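Local coordinates for protein trans-2-enoyl-CoA reductase [NADH] (Treponema denticola ATCC 35405, PDB 4GGO) that reduces the carbon-carbon double bond of trans-2-enoyl-CoA thioesters such as crotonyl-CoA with NADH, serving bacterial type II fatty acid synthesis, at residues Ala70-Gly75 and Asp104-Arg109; His255-Ala260 and Glu335-Ile340; Ile315-Ala320 and Asp341-Glu346. All blocks are in the same frame, centred on the assembly; numbering follows the deposited sequence.

Interaction 1 of 3, residues Ala70-Gly75 and Asp104-Arg109; sequences AAFGYG and DEAAKR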
loop_
_atom_site.group_PDB
_atom_site.type_symbol
_atom_site.label_atom_id
_atom_site.label_comp_id
_atom_site.label_asym_id
_atom_site.label_seq_id
_atom_site.Cartn_x
_atom_site.Cartn_y
_atom_site.Cartn_z
ATOM N N ALA A 70 -4.018 -1.190 13.336
ATOM C CA ALA A 70 -5.097 -1.947 13.960
ATOM C C ALA A 70 -4.613 -2.681 15.206
ATOM O O ALA A 70 -5.265 -2.648 16.247
ATOM C CB ALA A 70 -5.705 -2.930 12.969
ATOM N N ALA A 71 -3.462 -3.332 15.092
ATOM C CA ALA A 71 -2.939 -4.154 16.178
ATOM C C ALA A 71 -2.330 -3.334 17.312
ATOM O O ALA A 71 -2.699 -3.502 18.471
ATOM C CB ALA A 71 -1.923 -5.160 15.643
ATOM N N PHE A 72 -1.400 -2.446 16.980
ATOM C CA PHE A 72 -0.637 -1.746 18.009
ATOM C C PHE A 72 -1.215 -0.387 18.391
ATOM O O PHE A 72 -0.741 0.255 19.328
ATOM C CB PHE A 72 0.829 -1.621 17.594
ATOM C CG PHE A 72 1.508 -2.943 17.395
ATOM C CD1 PHE A 72 1.953 -3.678 18.482
ATOM C CD2 PHE A 72 1.687 -3.461 16.123
ATOM C CE1 PHE A 72 2.573 -4.900 18.301
ATOM C CE2 PHE A 72 2.308 -4.682 15.939
ATOM C CZ PHE A 72 2.751 -5.402 17.030
ATOM N N GLY A 73 -2.242 0.044 17.668
ATOM C CA GLY A 73 -2.924 1.283 17.994
ATOM C C GLY A 73 -4.243 1.026 18.694
ATOM O O GLY A 73 -4.642 1.776 19.586
ATOM N N TYR A 74 -4.920 -0.047 18.298
ATOM C CA TYR A 74 -6.252 -0.336 18.817
ATOM C C TYR A 74 -6.340 -1.663 19.568
ATOM O O TYR A 74 -7.343 -1.943 20.225
ATOM C CB TYR A 74 -7.286 -0.280 17.688
ATOM C CG TYR A 74 -7.494 1.113 17.134
ATOM C CD1 TYR A 74 -8.428 1.974 17.699
ATOM C CD2 TYR A 74 -6.750 1.571 16.054
ATOM C CE1 TYR A 74 -8.620 3.249 17.202
ATOM C CE2 TYR A 74 -6.934 2.846 15.548
ATOM C CZ TYR A 74 -7.870 3.680 16.127
ATOM O OH TYR A 74 -8.059 4.948 15.629
ATOM N N GLY A 75 -5.291 -2.474 19.474
ATOM C CA GLY A 75 -5.242 -3.740 20.187
ATOM C C GLY A 75 -6.026 -4.840 19.498
ATOM O O GLY A 75 -6.380 -5.843 20.118
ATOM N N ASP A 104 4.696 -10.423 13.622
ATOM C CA ASP A 104 4.185 -11.509 14.454
ATOM C C ASP A 104 4.963 -11.643 15.758
ATOM O O ASP A 104 4.390 -11.940 16.805
ATOM C CB ASP A 104 4.200 -12.832 13.684
ATOM C CG ASP A 104 3.142 -12.886 12.599
ATOM O OD1 ASP A 104 2.118 -12.182 12.729
ATOM O OD2 ASP A 104 3.329 -13.636 11.619
ATOM N N GLU A 105 6.271 -11.417 15.687
ATOM C CA GLU A 105 7.118 -11.457 16.871
ATOM C C GLU A 105 6.749 -10.333 17.834
ATOM O O GLU A 105 6.688 -10.536 19.048
ATOM C CB GLU A 105 8.592 -11.361 16.471
ATOM C CG GLU A 105 9.567 -11.452 17.631
ATOM C CD GLU A 105 10.963 -11.840 17.182
ATOM O OE1 GLU A 105 11.080 -12.664 16.250
ATOM O OE2 GLU A 105 11.943 -11.322 17.757
ATOM N N ALA A 106 6.495 -9.149 17.284
ATOM C CA ALA A 106 6.098 -8.002 18.091
ATOM C C ALA A 106 4.702 -8.201 18.671
ATOM O O ALA A 106 4.450 -7.875 19.830
ATOM C CB ALA A 106 6.154 -6.726 17.265
ATOM N N ALA A 107 3.800 -8.740 17.856
ATOM C CA ALA A 107 2.423 -8.977 18.279
ATOM C C ALA A 107 2.357 -10.010 19.399
ATOM O O ALA A 107 1.547 -9.893 20.317
ATOM C CB ALA A 107 1.577 -9.422 17.097
ATOM N N LYS A 108 3.216 -11.019 19.313
ATOM C CA LYS A 108 3.279 -12.064 20.328
ATOM C C LYS A 108 3.770 -11.479 21.647
ATOM O O LYS A 108 3.270 -11.824 22.718
ATOM C CB LYS A 108 4.201 -13.196 19.864
ATOM C CG LYS A 108 3.978 -14.531 20.566
ATOM C CD LYS A 108 4.932 -14.728 21.733
ATOM C CE LYS A 108 4.846 -16.147 22.274
ATOM N NZ LYS A 108 5.852 -16.400 23.341
ATOM N N ARG A 109 4.745 -10.580 21.557
ATOM C CA ARG A 109 5.312 -9.931 22.733
ATOM C C ARG A 109 4.279 -9.056 23.444
ATOM O O ARG A 109 4.301 -8.922 24.669
ATOM C CB ARG A 109 6.542 -9.105 22.337
ATOM C CG ARG A 109 7.237 -8.415 23.498
ATOM C CD ARG A 109 8.616 -7.901 23.106
ATOM N NE ARG A 109 8.570 -6.982 21.973
ATOM C CZ ARG A 109 9.157 -7.207 20.801
ATOM N NH1 ARG A 109 9.846 -8.323 20.605
ATOM N NH2 ARG A 109 9.063 -6.312 19.826
#
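Phe72 reaches from helix 61-74 to helix 95-110 and meets it with the far rim of its ring, where Ala106 and Ala107 present only methyl groups and backbone. A chi1 of -61° sets CG anti to the carbonyl carbon, swinging the ring off its own helix and across to the neighbouring one. Phe72 CZ, the leading atom, lies 3.6 Å from Ala107 N, which sits at the edge of the ring and near its plane, as does the carbonyl carbon of Ala106. The methyl CB of Ala106, which points toward the first helix, approaches Phe72 CZ obliquely at 3.7 Å. Ala107 CB is a looser neighbour, 4.2 Å from Phe72 CZ. The adjoining CE1 of Phe72 passes 3.8 Å from Ala106 O, a van der Waals approach to the backbone. Around this point Phe103 makes an edge-to-face pair with Phe72, and Ile32 of helix 21-38 touches both Phe72 and Ala106, so that three helices converge here. Both helices of the contact belong to the Rossmann-type dinucleotide-binding part of the enzyme: the first follows strand 52-56 and begins within the run of NAD(+)-binding residues, and the second leads to edge strand 114-118. The Phe72 side chain is about 11 Å from that of NAD(+)-binding Cys58. With no hydrogen bond across the two segments, the helices are joined here by dispersion and the burial of apolar surface, and the small alanines let one aromatic rim come right up to the backbone of the opposing helix.

Interaction 2 of 3, residues His255-Ala260 and Glu335-Ile340; sequences HLEATA and ENRIRI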
loop_
_atom_site.group_PDB
_atom_site.type_symbol
_atom_site.label_atom_id
_atom_site.label_comp_id
_atom_site.label_asym_id
_atom_site.label_seq_id
_atom_site.Cartn_x
_atom_site.Cartn_y
_atom_site.Cartn_z
ATOM N N HIS A 255 -13.389 0.278 -12.056
ATOM C CA HIS A 255 -13.957 -1.016 -11.707
ATOM C C HIS A 255 -13.961 -1.187 -10.191
ATOM O O HIS A 255 -14.895 -1.752 -9.622
ATOM C CB HIS A 255 -13.167 -2.147 -12.369
ATOM C CG HIS A 255 -13.822 -3.487 -12.256
ATOM N ND1 HIS A 255 -13.715 -4.277 -11.131
ATOM C CD2 HIS A 255 -14.594 -4.178 -13.129
ATOM C CE1 HIS A 255 -14.394 -5.396 -11.315
ATOM N NE2 HIS A 255 -14.937 -5.361 -12.518
ATOM N N LEU A 256 -12.908 -0.692 -9.547
ATOM C CA LEU A 256 -12.797 -0.727 -8.092
ATOM C C LEU A 256 -13.941 0.046 -7.449
ATOM O O LEU A 256 -14.532 -0.402 -6.467
ATOM C CB LEU A 256 -11.469 -0.111 -7.646
ATOM C CG LEU A 256 -10.479 -0.945 -6.833
ATOM C CD1 LEU A 256 -9.664 -0.036 -5.919
ATOM C CD2 LEU A 256 -11.176 -2.035 -6.036
ATOM N N GLU A 257 -14.243 1.212 -8.012
ATOM C CA GLU A 257 -15.279 2.085 -7.473
ATOM C C GLU A 257 -16.674 1.498 -7.672
ATOM O O GLU A 257 -17.518 1.563 -6.778
ATOM C CB GLU A 257 -15.184 3.477 -8.106
ATOM C CG GLU A 257 -13.904 4.223 -7.756
ATOM C CD GLU A 257 -13.692 5.465 -8.601
ATOM O OE1 GLU A 257 -14.464 5.676 -9.562
ATOM O OE2 GLU A 257 -12.750 6.231 -8.307
ATOM N N ALA A 258 -16.908 0.922 -8.846
ATOM C CA ALA A 258 -18.183 0.277 -9.138
ATOM C C ALA A 258 -18.378 -0.956 -8.260
ATOM O O ALA A 258 -19.504 -1.325 -7.928
ATOM C CB ALA A 258 -18.258 -0.100 -10.604
ATOM N N THR A 259 -17.269 -1.588 -7.887
ATOM C CA THR A 259 -17.308 -2.767 -7.029
ATOM C C THR A 259 -17.718 -2.409 -5.602
ATOM O O THR A 259 -18.596 -3.052 -5.025
ATOM C CB THR A 259 -15.955 -3.505 -7.017
ATOM O OG1 THR A 259 -15.679 -4.019 -8.326
ATOM C CG2 THR A 259 -15.983 -4.656 -6.025
ATOM N N ALA A 260 -17.086 -1.379 -5.041
ATOM C CA ALA A 260 -17.419 -0.901 -3.700
ATOM C C ALA A 260 -18.877 -0.484 -3.655
ATOM O O ALA A 260 -19.544 -0.585 -2.626
ATOM C CB ALA A 260 -16.531 0.273 -3.322
ATOM N N GLU A 335 -18.315 11.236 -4.501
ATOM C CA GLU A 335 -18.454 9.928 -5.134
ATOM C C GLU A 335 -18.362 8.794 -4.115
ATOM O O GLU A 335 -18.063 7.654 -4.471
ATOM C CB GLU A 335 -17.402 9.740 -6.232
ATOM C CG GLU A 335 -17.564 10.672 -7.425
ATOM C CD GLU A 335 -18.832 10.405 -8.217
ATOM O OE1 GLU A 335 -19.364 9.277 -8.134
ATOM O OE2 GLU A 335 -19.297 11.323 -8.925
ATOM N N ASN A 336 -18.615 9.123 -2.851
ATOM C CA ASN A 336 -18.597 8.151 -1.756
ATOM C C ASN A 336 -17.251 7.453 -1.551
ATOM O O ASN A 336 -17.198 6.319 -1.076
ATOM C CB ASN A 336 -19.716 7.116 -1.919
ATOM C CG ASN A 336 -21.096 7.743 -1.896
ATOM O OD1 ASN A 336 -21.600 8.122 -0.838
ATOM N ND2 ASN A 336 -21.717 7.851 -3.065
ATOM N N ARG A 337 -16.169 8.137 -1.904
ATOM C CA ARG A 337 -14.827 7.614 -1.691
ATOM C C ARG A 337 -14.183 8.294 -0.491
ATOM O O ARG A 337 -14.341 9.500 -0.294
ATOM C CB ARG A 337 -13.957 7.845 -2.929
ATOM C CG ARG A 337 -14.485 7.204 -4.202
ATOM C CD ARG A 337 -13.667 7.625 -5.417
ATOM N NE ARG A 337 -13.652 9.075 -5.587
ATOM C CZ ARG A 337 -13.457 9.692 -6.749
ATOM N NH1 ARG A 337 -13.268 8.982 -7.853
ATOM N NH2 ARG A 337 -13.460 11.018 -6.807
ATOM N N ILE A 338 -13.462 7.522 0.313
ATOM C CA ILE A 338 -12.658 8.093 1.384
ATOM C C ILE A 338 -11.417 8.731 0.768
ATOM O O ILE A 338 -10.745 8.114 -0.059
ATOM C CB ILE A 338 -12.240 7.027 2.414
ATOM C CG1 ILE A 338 -13.473 6.450 3.114
ATOM C CG2 ILE A 338 -11.280 7.617 3.437
ATOM C CD1 ILE A 338 -13.154 5.374 4.129
ATOM N N ARG A 339 -11.123 9.967 1.161
ATOM C CA ARG A 339 -9.995 10.699 0.597
ATOM C C ARG A 339 -8.975 11.088 1.660
ATOM O O ARG A 339 -9.229 11.973 2.476
ATOM C CB ARG A 339 -10.483 11.963 -0.119
ATOM C CG ARG A 339 -11.527 11.717 -1.196
ATOM C CD ARG A 339 -10.952 10.914 -2.351
ATOM N NE ARG A 339 -9.914 11.647 -3.071
ATOM C CZ ARG A 339 -10.146 12.438 -4.114
ATOM N NH1 ARG A 339 -11.382 12.602 -4.563
ATOM N NH2 ARG A 339 -9.140 13.064 -4.711
ATOM N N ILE A 340 -7.821 10.430 1.653
ATOM C CA ILE A 340 -6.710 10.860 2.495
ATOM C C ILE A 340 -5.552 11.350 1.634
ATOM O O ILE A 340 -4.426 11.506 2.109
ATOM C CB ILE A 340 -6.244 9.769 3.483
ATOM C CG1 ILE A 340 -5.774 8.521 2.736
ATOM C CG2 ILE A 340 -7.359 9.431 4.466
ATOM C CD1 ILE A 340 -5.217 7.446 3.649
#
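A single salt bridge carries the contact between Glu257, on helix 248-266, and Arg337, next to Ile338 of the outermost strand. Arg337 NH1 donates to Glu257 OE2 over 2.8 Å with an N-H...O angle of 156°. The oxygen lies close to the guanidinium plane, at its edge, but from the glutamate's side the donor stands above the carboxylate, 45° out of its plane; the two flat groups are turned 60° against each other. Glu257 is extended beyond CG. Arg337 is extended as far as CD, which lies 3.3 Å from Glu257 OE2, and bends at chi3, turning the guanidinium so that NH1 meets that oxygen. Glu257 OE2 also pairs with Lys253, an NAD(+)-binding residue one helical turn earlier, and so serves two cations. Arg337 has a second acid as well: its NE is paired with Asp333, whose OD2 also takes NH1 of Arg339. Helix 248-266 is the crossover helix of a beta-alpha-beta unit, joining parallel neighbours 227-233 and 270-276 of the Rossmann-type sheet, with Ala260 on Val274; at the sheet's edge, Ile338 is bonded through its backbone to Val274 and Val276. The ion pair ties this helix to Arg337. Within the helix, His255 O accepts two bonds from opposite faces of its plane, one from Thr259 N and a shorter one from Thr259 OG1 at 2.7 Å, which satisfies the buried threonine hydroxyl; His255 ND1 is bonded to Gly207 N.

Interaction 3 of 3, residues Ile315-Ala320 and Asp341-Glu346; sequences ITRLYA and DDWELE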
loop_
_atom_site.group_PDB
_atom_site.type_symbol
_atom_site.label_atom_id
_atom_site.label_comp_id
_atom_site.label_asym_id
_atom_site.label_seq_id
_atom_site.Cartn_x
_atom_site.Cartn_y
_atom_site.Cartn_z
ATOM N N ILE A 315 -2.067 5.980 7.291
ATOM C CA ILE A 315 -3.031 4.998 7.770
ATOM C C ILE A 315 -3.524 5.279 9.190
ATOM O O ILE A 315 -4.703 5.092 9.490
ATOM C CB ILE A 315 -2.479 3.565 7.658
ATOM C CG1 ILE A 315 -2.068 3.279 6.212
ATOM C CG2 ILE A 315 -3.510 2.559 8.127
ATOM C CD1 ILE A 315 -3.145 3.600 5.196
ATOM N N THR A 316 -2.630 5.735 10.062
ATOM C CA THR A 316 -3.051 6.145 11.398
ATOM C C THR A 316 -4.064 7.283 11.307
ATOM O O THR A 316 -5.043 7.308 12.050
ATOM C CB THR A 316 -1.866 6.568 12.287
ATOM O OG1 THR A 316 -1.038 7.500 11.581
ATOM C CG2 THR A 316 -1.042 5.358 12.691
ATOM N N ARG A 317 -3.837 8.213 10.381
ATOM C CA ARG A 317 -4.790 9.296 10.154
ATOM C C ARG A 317 -6.101 8.746 9.601
ATOM O O ARG A 317 -7.183 9.214 9.960
ATOM C CB ARG A 317 -4.215 10.359 9.210
ATOM C CG ARG A 317 -5.202 11.469 8.867
ATOM C CD ARG A 317 -4.504 12.765 8.466
ATOM N NE ARG A 317 -3.856 12.686 7.159
ATOM C CZ ARG A 317 -4.452 12.989 6.009
ATOM N NH1 ARG A 317 -5.718 13.381 6.000
ATOM N NH2 ARG A 317 -3.784 12.897 4.867
ATOM N N LEU A 318 -5.994 7.748 8.729
ATOM C CA LEU A 318 -7.163 7.075 8.171
ATOM C C LEU A 318 -8.045 6.466 9.261
ATOM O O LEU A 318 -9.258 6.659 9.265
ATOM C CB LEU A 318 -6.732 5.984 7.188
ATOM C CG LEU A 318 -7.842 5.078 6.649
ATOM C CD1 LEU A 318 -8.801 5.857 5.757
ATOM C CD2 LEU A 318 -7.249 3.890 5.903
ATOM N N TYR A 319 -7.430 5.729 10.180
ATOM C CA TYR A 319 -8.160 5.105 11.280
ATOM C C TYR A 319 -8.770 6.149 12.211
ATOM O O TYR A 319 -9.954 6.090 12.545
ATOM C CB TYR A 319 -7.235 4.190 12.086
ATOM C CG TYR A 319 -7.095 2.777 11.555
ATOM C CD1 TYR A 319 -6.400 2.514 10.380
ATOM C CD2 TYR A 319 -7.635 1.699 12.248
ATOM C CE1 TYR A 319 -6.263 1.216 9.903
ATOM C CE2 TYR A 319 -7.504 0.403 11.780
ATOM C CZ TYR A 319 -6.815 0.167 10.607
ATOM O OH TYR A 319 -6.682 -1.123 10.141
ATOM N N ALA A 320 -7.951 7.110 12.622
ATOM C CA ALA A 320 -8.352 8.081 13.633
ATOM C C ALA A 320 -9.303 9.159 13.114
ATOM O O ALA A 320 -10.177 9.624 13.846
ATOM C CB ALA A 320 -7.122 8.719 14.258
ATOM N N ASP A 341 -5.846 11.589 0.360
ATOM C CA ASP A 341 -4.925 12.287 -0.526
ATOM C C ASP A 341 -5.308 13.763 -0.550
ATOM O O ASP A 341 -4.886 14.517 -1.428
ATOM C CB ASP A 341 -4.985 11.701 -1.938
ATOM C CG ASP A 341 -6.365 11.810 -2.561
ATOM O OD1 ASP A 341 -7.357 11.925 -1.811
ATOM O OD2 ASP A 341 -6.459 11.776 -3.805
ATOM N N ASP A 342 -6.117 14.162 0.426
ATOM C CA ASP A 342 -6.646 15.521 0.485
ATOM C C ASP A 342 -5.563 16.569 0.736
ATOM O O ASP A 342 -5.664 17.695 0.257
ATOM C CB ASP A 342 -7.771 15.625 1.522
ATOM C CG ASP A 342 -7.376 15.070 2.879
ATOM O OD1 ASP A 342 -6.396 14.301 2.958
ATOM O OD2 ASP A 342 -8.056 15.398 3.873
ATOM N N TRP A 343 -4.525 16.197 1.480
ATOM C CA TRP A 343 -3.405 17.103 1.713
ATOM C C TRP A 343 -2.530 17.209 0.465
ATOM O O TRP A 343 -2.013 18.279 0.151
ATOM C CB TRP A 343 -2.566 16.638 2.906
ATOM C CG TRP A 343 -3.297 16.671 4.217
ATOM C CD1 TRP A 343 -4.572 17.108 4.439
ATOM C CD2 TRP A 343 -2.790 16.255 5.489
ATOM N NE1 TRP A 343 -4.891 16.986 5.771
ATOM C CE2 TRP A 343 -3.813 16.464 6.437
ATOM C CE3 TRP A 343 -1.568 15.727 5.920
ATOM C CZ2 TRP A 343 -3.651 16.160 7.787
ATOM C CZ3 TRP A 343 -1.412 15.425 7.262
ATOM C CH2 TRP A 343 -2.446 15.643 8.179
ATOM N N GLU A 344 -2.364 16.093 -0.239
ATOM C CA GLU A 344 -1.585 16.079 -1.472
ATOM C C GLU A 344 -2.235 16.937 -2.550
ATOM O O GLU A 344 -1.562 17.704 -3.239
ATOM C CB GLU A 344 -1.406 14.648 -1.994
ATOM C CG GLU A 344 -0.883 14.585 -3.428
ATOM C CD GLU A 344 -0.598 13.170 -3.895
ATOM O OE1 GLU A 344 -0.669 12.246 -3.063
ATOM O OE2 GLU A 344 -0.294 12.983 -5.094
ATOM N N LEU A 345 -3.549 16.807 -2.691
ATOM C CA LEU A 345 -4.261 17.482 -3.769
ATOM C C LEU A 345 -4.802 18.851 -3.370
ATOM O O LEU A 345 -5.633 19.423 -4.076
ATOM C CB LEU A 345 -5.384 16.599 -4.314
ATOM C CG LEU A 345 -4.925 15.314 -5.004
ATOM C CD1 LEU A 345 -6.120 14.531 -5.521
ATOM C CD2 LEU A 345 -3.953 15.630 -6.136
ATOM N N GLU A 346 -4.331 19.369 -2.237
ATOM C CA GLU A 346 -4.603 20.754 -1.870
ATOM C C GLU A 346 -4.081 21.660 -2.971
ATOM O O GLU A 346 -3.028 21.395 -3.547
ATOM C CB GLU A 346 -3.911 21.120 -0.560
ATOM C CG GLU A 346 -4.627 20.681 0.692
ATOM C CD GLU A 346 -3.823 20.992 1.937
ATOM O OE1 GLU A 346 -3.031 21.957 1.902
ATOM O OE2 GLU A 346 -3.974 20.270 2.944
#
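Arg317 holds CG opposite its backbone N (chi1 176°), which carries the chain out from helix 311-323; a bend at chi3 then swings its end over the indole of Trp343, and the turn at chi4 lays the guanidinium flat on it. Trp343 itself points toward the helix. The two planes are only 5° apart, and Arg317 CZ lies over the six-membered ring, 3.6 Å from its centroid: a stacked cation-pi pair. Contact runs the length of the arginine's end, from CD, 3.5 Å from Trp343 CH2, through NE, 3.4 Å from that same carbon, to NH2, 3.6 Å from Trp343 CD2. While the indole takes a face, Asp342 takes the edge. Its OD1 accepts from Arg317 NH1 at 3.2 Å, through the syn lone pair and with an N-H...O angle of 159°, the carboxylate being almost coplanar with the guanidinium. The same OD1 also draws a weak bond from the backbone N of Trp343. Outside partners complete the network: Glu309 forms a salt bridge with Arg317 NH2, Ile340 O receives a weak bond from that nitrogen, and Asp342 OD2 is paired with Arg322. The contact thus fastens helix 311-323 to the loop that leads from strand 338-339 to helix 347-359; the next loop residue, Glu344, is hydrogen-bonded to the substrate-binding Tyr234. Held by the indole over one face, by Asp342 at its edge and by a salt bridge to Glu309, the buried guanidinium has little freedom to rotate, and the two acids probably balance its charge.

Along the chain interaction 1 closes before the others open, whereas the segments of interactions 2 and 3 alternate. All three surround the same seven-stranded parallel sheet. Interaction 1 lies among helices toward the edge strand 114-118, with its centre about 29 Å from that of interaction 2, which borders the opposite edge strand, 338-339. The centre of interaction 3 stands about 23 Å from that of the first and 15 Å from that of the second. Helix 311-323 provides the continuity: Tyr319 packs on Ala70 and Tyr74, while Leu318 packs on Ile338 and Ile340. Direct contacts thus run from the helix that follows the first NAD(+)-binding residues to the loop whose Glu344 bonds the substrate-binding Tyr234.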